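Local structure of benzoate transport porin BenP (Acinetobacter baumannii AB307-0294, 5DL8) at residues K72-V86 against S110-D124. The protein probably forms a channel across the outer membrane, as porins of the OprD family do, and is named for the transport of benzoate. Residues are numbered along the deposited sequence; the frame is centred on the assembly and turned at random.
Sequences KPITIGADASVQYAV and SDYLKYGATLKLGYD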
loop_
_atom_site.group_PDB
_atom_site.type_symbol
_atom_site.label_atom_id
_atom_site.label_comp_id
_atom_site.label_asym_id
_atom_site.label_seq_id
_atom_site.Cartn_x
_atom_site.Cartn_y
_atom_site.Cartn_z
ATOM N N LYS A 72 -5.245 35.843 -2.994
ATOM C CA LYS A 72 -5.325 34.512 -2.340
ATOM C C LYS A 72 -4.928 34.523 -0.861
ATOM O O LYS A 72 -3.827 34.989 -0.514
ATOM C CB LYS A 72 -4.370 33.476 -3.004
ATOM C CG LYS A 72 -4.251 33.539 -4.492
ATOM C CD LYS A 72 -5.520 32.959 -5.082
ATOM C CE LYS A 72 -5.550 33.209 -6.584
ATOM N NZ LYS A 72 -6.749 32.480 -7.073
ATOM N N PRO A 73 -5.777 33.934 0.005
ATOM C CA PRO A 73 -5.391 33.903 1.405
ATOM C C PRO A 73 -4.284 32.904 1.730
ATOM O O PRO A 73 -4.155 31.844 1.089
ATOM C CB PRO A 73 -6.702 33.524 2.122
ATOM C CG PRO A 73 -7.576 32.897 1.082
ATOM C CD PRO A 73 -7.203 33.586 -0.188
ATOM N N ILE A 74 -3.455 33.253 2.697
ATOM C CA ILE A 74 -2.647 32.231 3.386
ATOM C C ILE A 74 -3.602 31.491 4.298
ATOM O O ILE A 74 -4.474 32.127 4.912
ATOM C CB ILE A 74 -1.429 32.824 4.165
ATOM C CG1 ILE A 74 -0.242 32.995 3.209
ATOM C CG2 ILE A 74 -0.968 31.900 5.304
ATOM C CD1 ILE A 74 0.749 34.092 3.619
ATOM N N THR A 75 -3.452 30.168 4.387
ATOM C CA THR A 75 -4.432 29.272 5.090
ATOM C C THR A 75 -3.718 28.364 6.078
ATOM O O THR A 75 -2.570 28.026 5.864
ATOM C CB THR A 75 -5.321 28.409 4.141
ATOM O OG1 THR A 75 -4.487 27.568 3.326
ATOM C CG2 THR A 75 -6.155 29.265 3.221
ATOM N N ILE A 76 -4.392 28.050 7.196
ATOM C CA ILE A 76 -3.885 27.109 8.222
ATOM C C ILE A 76 -4.918 25.998 8.502
ATOM O O ILE A 76 -6.132 26.229 8.445
ATOM C CB ILE A 76 -3.526 27.767 9.587
ATOM C CG1 ILE A 76 -4.622 28.778 10.009
ATOM C CG2 ILE A 76 -2.159 28.426 9.524
ATOM C CD1 ILE A 76 -4.861 28.875 11.507
ATOM N N GLY A 77 -4.423 24.805 8.778
ATOM C CA GLY A 77 -5.252 23.764 9.355
ATOM C C GLY A 77 -4.445 22.786 10.149
ATOM O O GLY A 77 -3.256 22.936 10.350
ATOM N N ALA A 78 -5.109 21.737 10.570
ATOM C CA ALA A 78 -4.485 20.629 11.273
ATOM C C ALA A 78 -5.255 19.323 11.081
ATOM O O ALA A 78 -6.504 19.321 10.823
ATOM C CB ALA A 78 -4.361 20.941 12.750
ATOM N N ASP A 79 -4.496 18.242 11.171
ATOM C CA ASP A 79 -5.071 16.941 11.134
ATOM C C ASP A 79 -4.611 16.182 12.385
ATOM O O ASP A 79 -3.635 16.544 13.032
ATOM C CB ASP A 79 -4.579 16.124 9.959
ATOM C CG ASP A 79 -4.895 16.723 8.562
ATOM O OD1 ASP A 79 -5.838 17.437 8.305
ATOM O OD2 ASP A 79 -4.202 16.305 7.673
ATOM N N ALA A 80 -5.289 15.082 12.662
ATOM C CA ALA A 80 -4.887 14.186 13.765
ATOM C C ALA A 80 -5.568 12.815 13.667
ATOM O O ALA A 80 -6.605 12.665 13.022
ATOM C CB ALA A 80 -5.187 14.850 15.085
ATOM N N SER A 81 -4.961 11.818 14.306
ATOM C CA SER A 81 -5.459 10.441 14.214
ATOM C C SER A 81 -5.210 9.688 15.520
ATOM O O SER A 81 -4.271 10.015 16.252
ATOM C CB SER A 81 -4.769 9.699 13.026
ATOM O OG SER A 81 -3.390 9.439 13.264
ATOM N N VAL A 82 -6.013 8.633 15.754
ATOM C CA VAL A 82 -5.795 7.698 16.816
ATOM C C VAL A 82 -6.376 6.375 16.360
ATOM O O VAL A 82 -7.431 6.328 15.678
ATOM C CB VAL A 82 -6.425 8.224 18.139
ATOM C CG1 VAL A 82 -7.956 8.392 17.986
ATOM C CG2 VAL A 82 -6.112 7.285 19.320
ATOM N N GLN A 83 -5.625 5.298 16.590
ATOM C CA GLN A 83 -6.056 3.937 16.210
ATOM C C GLN A 83 -5.640 2.987 17.304
ATOM O O GLN A 83 -4.526 3.058 17.820
ATOM C CB GLN A 83 -5.393 3.482 14.903
ATOM C CG GLN A 83 -5.373 4.429 13.677
ATOM C CD GLN A 83 -4.501 3.867 12.554
ATOM O OE1 GLN A 83 -4.783 2.824 11.915
ATOM N NE2 GLN A 83 -3.342 4.518 12.376
ATOM N N TYR A 84 -6.550 2.101 17.680
ATOM C CA TYR A 84 -6.368 1.221 18.825
ATOM C C TYR A 84 -6.942 -0.118 18.521
ATOM O O TYR A 84 -8.109 -0.187 18.117
ATOM C CB TYR A 84 -7.083 1.784 20.016
ATOM C CG TYR A 84 -6.956 0.918 21.215
ATOM C CD1 TYR A 84 -5.678 0.694 21.805
ATOM C CD2 TYR A 84 -8.090 0.313 21.810
ATOM C CE1 TYR A 84 -5.536 -0.089 22.940
ATOM C CE2 TYR A 84 -7.944 -0.461 22.968
ATOM C CZ TYR A 84 -6.667 -0.636 23.526
ATOM O OH TYR A 84 -6.487 -1.493 24.565
ATOM N N ALA A 85 -6.138 -1.181 18.719
ATOM C CA ALA A 85 -6.579 -2.554 18.532
ATOM C C ALA A 85 -6.248 -3.422 19.788
ATOM O O ALA A 85 -5.204 -3.269 20.407
ATOM C CB ALA A 85 -5.902 -3.171 17.363
ATOM N N VAL A 86 -7.172 -4.338 20.119
ATOM C CA VAL A 86 -6.972 -5.386 21.111
ATOM C C VAL A 86 -6.889 -6.761 20.491
ATOM O O VAL A 86 -7.755 -7.113 19.662
ATOM C CB VAL A 86 -8.166 -5.398 22.074
ATOM C CG1 VAL A 86 -8.062 -6.506 23.138
ATOM C CG2 VAL A 86 -8.133 -4.093 22.828
ATOM N N SER A 110 -0.617 -7.738 23.359
ATOM C CA SER A 110 -2.039 -7.989 23.689
ATOM C C SER A 110 -2.929 -6.856 23.199
ATOM O O SER A 110 -4.109 -7.049 23.031
ATOM C CB SER A 110 -2.209 -8.369 25.183
ATOM O OG SER A 110 -1.712 -7.319 25.888
ATOM N N ASP A 111 -2.328 -5.702 22.890
ATOM C CA ASP A 111 -3.020 -4.498 22.341
ATOM C C ASP A 111 -1.964 -3.492 21.759
ATOM O O ASP A 111 -0.776 -3.634 22.016
ATOM C CB ASP A 111 -3.978 -3.879 23.378
ATOM C CG ASP A 111 -3.302 -3.122 24.496
ATOM O OD1 ASP A 111 -2.132 -3.257 24.731
ATOM O OD2 ASP A 111 -3.903 -2.292 25.164
ATOM N N TYR A 112 -2.355 -2.564 20.900
ATOM C CA TYR A 112 -1.423 -1.502 20.498
ATOM C C TYR A 112 -2.223 -0.288 20.063
ATOM O O TYR A 112 -3.375 -0.421 19.655
ATOM C CB TYR A 112 -0.416 -1.940 19.428
ATOM C CG TYR A 112 -0.870 -2.103 17.989
ATOM C CD1 TYR A 112 -1.919 -2.947 17.673
ATOM C CD2 TYR A 112 -0.074 -1.568 16.903
ATOM C CE1 TYR A 112 -2.274 -3.233 16.403
ATOM C CE2 TYR A 112 -0.472 -1.785 15.554
ATOM C CZ TYR A 112 -1.553 -2.636 15.302
ATOM O OH TYR A 112 -1.957 -2.889 13.991
ATOM N N LEU A 113 -1.580 0.866 20.273
ATOM C CA LEU A 113 -2.111 2.172 20.090
ATOM C C LEU A 113 -1.201 2.951 19.197
ATOM O O LEU A 113 0.026 3.040 19.546
ATOM C CB LEU A 113 -2.100 2.920 21.427
ATOM C CG LEU A 113 -2.589 4.369 21.395
ATOM C CD1 LEU A 113 -4.069 4.493 21.122
ATOM C CD2 LEU A 113 -2.272 4.979 22.762
ATOM N N LYS A 114 -1.777 3.531 18.129
ATOM C CA LYS A 114 -1.081 4.579 17.280
ATOM C C LYS A 114 -1.792 5.941 17.471
ATOM O O LYS A 114 -2.989 5.959 17.758
ATOM C CB LYS A 114 -1.192 4.209 15.851
ATOM C CG LYS A 114 -0.532 2.938 15.394
ATOM C CD LYS A 114 -0.997 2.627 13.998
ATOM C CE LYS A 114 -0.138 1.576 13.340
ATOM N NZ LYS A 114 1.241 2.145 13.009
ATOM N N TYR A 115 -1.062 7.039 17.301
ATOM C CA TYR A 115 -1.593 8.354 17.181
ATOM C C TYR A 115 -0.592 9.291 16.442
ATOM O O TYR A 115 0.606 9.046 16.409
ATOM C CB TYR A 115 -1.992 8.979 18.530
ATOM C CG TYR A 115 -0.844 9.106 19.510
ATOM C CD1 TYR A 115 -0.491 8.042 20.312
ATOM C CD2 TYR A 115 -0.117 10.308 19.666
ATOM C CE1 TYR A 115 0.576 8.139 21.231
ATOM C CE2 TYR A 115 0.938 10.425 20.575
ATOM C CZ TYR A 115 1.261 9.314 21.351
ATOM O OH TYR A 115 2.241 9.301 22.296
ATOM N N GLY A 116 -1.140 10.386 15.903
ATOM C CA GLY A 116 -0.388 11.428 15.207
ATOM C C GLY A 116 -1.169 12.730 15.053
ATOM O O GLY A 116 -2.389 12.811 15.331
ATOM N N ALA A 117 -0.439 13.750 14.624
ATOM C CA ALA A 117 -1.016 15.063 14.332
ATOM C C ALA A 117 -0.219 15.697 13.252
ATOM O O ALA A 117 0.912 15.299 12.999
ATOM C CB ALA A 117 -1.057 15.944 15.568
ATOM N N THR A 118 -0.857 16.618 12.537
ATOM C CA THR A 118 -0.262 17.239 11.391
ATOM C C THR A 118 -0.611 18.734 11.385
ATOM O O THR A 118 -1.825 19.090 11.504
ATOM C CB THR A 118 -0.793 16.593 10.080
ATOM O OG1 THR A 118 -0.764 15.153 10.131
ATOM C CG2 THR A 118 0.054 17.020 8.887
ATOM N N LEU A 119 0.414 19.597 11.203
ATOM C CA LEU A 119 0.195 21.046 10.896
ATOM C C LEU A 119 0.126 21.272 9.381
ATOM O O LEU A 119 0.883 20.661 8.652
ATOM C CB LEU A 119 1.302 21.899 11.492
ATOM C CG LEU A 119 1.173 22.488 12.895
ATOM C CD1 LEU A 119 0.558 21.569 13.935
ATOM C CD2 LEU A 119 2.550 22.995 13.361
ATOM N N LYS A 120 -0.806 22.092 8.928
ATOM C CA LYS A 120 -1.013 22.413 7.526
ATOM C C LYS A 120 -0.935 23.922 7.294
ATOM O O LYS A 120 -1.523 24.658 8.038
ATOM C CB LYS A 120 -2.406 22.013 7.081
ATOM C CG LYS A 120 -2.545 20.482 6.993
ATOM C CD LYS A 120 -3.902 19.931 6.478
ATOM C CE LYS A 120 -5.122 20.295 7.328
ATOM N NZ LYS A 120 -6.375 19.711 6.677
ATOM N N LEU A 121 -0.319 24.329 6.192
ATOM C CA LEU A 121 -0.185 25.730 5.733
ATOM C C LEU A 121 -0.427 25.762 4.197
ATOM O O LEU A 121 0.260 25.077 3.448
ATOM C CB LEU A 121 1.235 26.305 6.115
ATOM C CG LEU A 121 1.546 27.808 5.878
ATOM C CD1 LEU A 121 0.731 28.786 6.740
ATOM C CD2 LEU A 121 3.076 28.137 5.976
ATOM N N GLY A 122 -1.411 26.539 3.744
ATOM C CA GLY A 122 -1.827 26.502 2.330
ATOM C C GLY A 122 -1.684 27.872 1.692
ATOM O O GLY A 122 -1.752 28.915 2.385
ATOM N N TYR A 123 -1.478 27.882 0.376
ATOM C CA TYR A 123 -1.567 29.105 -0.439
ATOM C C TYR A 123 -2.048 28.752 -1.891
ATOM O O TYR A 123 -1.372 27.986 -2.577
ATOM C CB TYR A 123 -0.208 29.887 -0.481
ATOM C CG TYR A 123 -0.271 31.121 -1.401
ATOM C CD1 TYR A 123 -0.925 32.302 -0.978
ATOM C CD2 TYR A 123 0.287 31.125 -2.722
ATOM C CE1 TYR A 123 -1.029 33.399 -1.815
ATOM C CE2 TYR A 123 0.138 32.241 -3.560
ATOM C CZ TYR A 123 -0.515 33.364 -3.063
ATOM O OH TYR A 123 -0.669 34.501 -3.798
ATOM N N ASP A 124 -3.175 29.342 -2.353
ATOM C CA ASP A 124 -3.670 29.098 -3.697
ATOM C C ASP A 124 -3.829 27.537 -3.970
ATOM O O ASP A 124 -4.751 26.919 -3.450
ATOM C CB ASP A 124 -2.741 29.795 -4.726
ATOM C CG ASP A 124 -3.363 29.902 -6.138
ATOM O OD1 ASP A 124 -4.613 29.761 -6.240
ATOM O OD2 ASP A 124 -2.610 30.142 -7.115
HETATM O O HOH W 1 -5.393 30.381 -0.906
#
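K120 reaches across the strand boundary to D79, the two side chains meeting at about a right angle. Its chain bends at chi3, so that K120 CE packs close to A78 N beside G77, which has no side chain in its way, and K120 NZ lies 2.8 Å from D79 OD1. This salt bridge lies on the syn side of the carboxylate, 29° out of its plane. On the same face, K114 CD lies against Q83 NE2 (3.4 Å), while K114 NZ turns to the carbonyls of P177 and E180, and Q83 OE1 to L149 N. Residues 72-86 and 111-123 are neighbouring antiparallel strands of the OprD-family barrel wall, joined by paired N-H···O bonds from T75/G122 to A85/Y112. The face bearing D79, K120, Q83 and K114 looks into the barrel, probably toward the pore, whereas I74, I76, L121, V82 and L113 line the outer surface, consistent with a lipid-facing belt. There L121 CD1 touches both I74 CG2 (3.8 Å) and I76 CG2 (4.0 Å), and L113 CD1 touches V82 CG2. Near one end the Y84 ring rises from its own strand, with Y84 CG anti to the backbone N (chi1 179°), and D111 leans across so that D111 OD2 comes to the ring's edge and takes the bond from Y84 OH (2.8 Å) on its anti lone pair, ring and carboxylate planes 79° apart. At the other end K72 crosses Y123, K72 CB lying 3.5 Å from Y123 CE1. A long salt bridge runs from K72 NZ to D124 OD1 (3.6 Å), and a water joins P73 O to D124 N.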